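Local coordinates for protein ubiquitin-like-conjugating enzyme ATG10 (PDB 4EBR) that acts as an E2-like conjugating enzyme of autophagy, catalysing the attachment of ATG12 to ATG5, at residues Q20-H23 with N24-L27. Residues are numbered along the deposited sequence; the frame is centred on the assembly and turned at random.
Sequences QIFH and NWAL
Asn24 N donates to Gln20 O at 3.0 Å, an i to i+4 backbone bond with an N-H...O angle of 156° and the donor tilted 20° from the carbonyl plane. The second backbone bond, Trp25 N to Phe22 O, is weak at 3.2 Å. Both lie in the loop between helix 6-18 and strand 28-33. Since residues 21-23 have helical backbone angles, the first bond makes a single helix-like turn; Gln20, the first residue beyond the helix to leave such angles (positive phi), supplies the acceptor that starts it.

The Asn24 amide turns its ND2 back toward Gln20. ND2 lies 3.6 Å from Gln20 CB, but its approach to Gln20 O is too poorly angled for a hydrogen bond.

The apolar contact is Phe22 CD2 against Trp25 CE3, 3.9 Å apart. CE3 sits at the edge of the phenyl ring, near its plane, while Ile21 CG2 covers one phenyl face. With CG anti to the backbone N (chi1 -176°), the indole is carried alongside Phe22; its NE1 bonds to Gly165 O and its ring stacks on Tyr166. Phe22 also touches Leu40 and Leu42, and Trp25 touches Leu44, on strand 40-44.

The chemistry thus divides: backbone bonds shape the partly exposed turn, and buried aromatic rings join it to strand 40-44 and the C-terminal end of the chain.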
loop_
_atom_site.group_PDB
_atom_site.type_symbol
_atom_site.label_atom_id
_atom_site.label_comp_id
_atom_site.label_asym_id
_atom_site.label_seq_id
_atom_site.Cartn_x
_atom_site.Cartn_y
_atom_site.Cartn_z
ATOM N N GLN A 20 10.688 -20.253 -17.732
ATOM C CA GLN A 20 11.727 -20.708 -16.821
ATOM C C GLN A 20 12.776 -19.629 -16.587
ATOM O O GLN A 20 13.898 -19.927 -16.174
ATOM C CB GLN A 20 12.377 -21.995 -17.332
ATOM C CG GLN A 20 11.392 -23.130 -17.543
ATOM C CD GLN A 20 11.646 -24.295 -16.612
ATOM O OE1 GLN A 20 12.795 -24.686 -16.382
ATOM N NE2 GLN A 20 10.573 -24.855 -16.062
ATOM N N ILE A 21 12.401 -18.374 -16.817
ATOM C CA ILE A 21 13.336 -17.283 -16.613
ATOM C C ILE A 21 13.778 -17.237 -15.151
ATOM O O ILE A 21 14.923 -16.905 -14.858
ATOM C CB ILE A 21 12.773 -15.921 -17.083
ATOM C CG1 ILE A 21 13.877 -14.866 -17.113
ATOM C CG2 ILE A 21 11.611 -15.454 -16.210
ATOM C CD1 ILE A 21 13.364 -13.454 -17.290
ATOM N N PHE A 22 12.886 -17.591 -14.232
ATOM C CA PHE A 22 13.279 -17.639 -12.832
ATOM C C PHE A 22 14.002 -18.954 -12.454
ATOM O O PHE A 22 14.927 -18.964 -11.630
ATOM C CB PHE A 22 12.086 -17.340 -11.923
ATOM C CG PHE A 22 11.474 -15.972 -12.145
ATOM C CD1 PHE A 22 10.154 -15.842 -12.540
ATOM C CD2 PHE A 22 12.226 -14.821 -11.948
ATOM C CE1 PHE A 22 9.593 -14.595 -12.735
ATOM C CE2 PHE A 22 11.671 -13.555 -12.139
ATOM C CZ PHE A 22 10.355 -13.441 -12.534
ATOM N N HIS A 23 13.596 -20.057 -13.072
ATOM C CA HIS A 23 14.206 -21.353 -12.787
ATOM C C HIS A 23 15.683 -21.418 -13.172
ATOM O O HIS A 23 16.482 -22.066 -12.500
ATOM C CB HIS A 23 13.441 -22.467 -13.495
ATOM C CG HIS A 23 11.982 -22.488 -13.171
ATOM N ND1 HIS A 23 11.124 -21.478 -13.546
ATOM C CD2 HIS A 23 11.232 -23.389 -12.495
ATOM C CE1 HIS A 23 9.905 -21.762 -13.126
ATOM N NE2 HIS A 23 9.943 -22.915 -12.481
ATOM N N ASN A 24 16.046 -20.747 -14.254
ATOM C CA ASN A 24 17.425 -20.763 -14.710
ATOM C C ASN A 24 18.200 -19.566 -14.186
ATOM O O ASN A 24 19.374 -19.380 -14.500
ATOM C CB ASN A 24 17.478 -20.798 -16.239
ATOM C CG ASN A 24 16.690 -21.949 -16.815
ATOM O OD1 ASN A 24 16.774 -23.084 -16.331
ATOM N ND2 ASN A 24 15.900 -21.663 -17.845
ATOM N N TRP A 25 17.531 -18.735 -13.408
ATOM C CA TRP A 25 18.188 -17.599 -12.797
ATOM C C TRP A 25 19.087 -18.136 -11.693
ATOM O O TRP A 25 18.644 -18.929 -10.862
ATOM C CB TRP A 25 17.133 -16.672 -12.231
ATOM C CG TRP A 25 17.666 -15.429 -11.651
ATOM C CD1 TRP A 25 18.911 -14.906 -11.832
ATOM C CD2 TRP A 25 16.972 -14.535 -10.773
ATOM N NE1 TRP A 25 19.030 -13.732 -11.121
ATOM C CE2 TRP A 25 17.855 -13.486 -10.462
ATOM C CE3 TRP A 25 15.687 -14.519 -10.228
ATOM C CZ2 TRP A 25 17.498 -12.433 -9.622
ATOM C CZ3 TRP A 25 15.332 -13.474 -9.400
ATOM C CH2 TRP A 25 16.234 -12.443 -9.106
ATOM N N ALA A 26 20.353 -17.728 -11.698
ATOM C CA ALA A 26 21.355 -18.313 -10.796
ATOM C C ALA A 26 21.003 -18.117 -9.330
ATOM O O ALA A 26 21.121 -19.047 -8.526
ATOM C CB ALA A 26 22.735 -17.737 -11.083
ATOM N N LEU A 27 20.559 -16.902 -9.005
ATOM C CA LEU A 27 20.235 -16.499 -7.638
ATOM C C LEU A 27 19.050 -17.243 -7.040
ATOM O O LEU A 27 18.801 -17.146 -5.840
ATOM C CB LEU A 27 19.901 -15.008 -7.602
ATOM C CG LEU A 27 20.961 -13.933 -7.379
ATOM C CD1 LEU A 27 20.248 -12.617 -7.139
ATOM C CD2 LEU A 27 21.877 -14.258 -6.203
#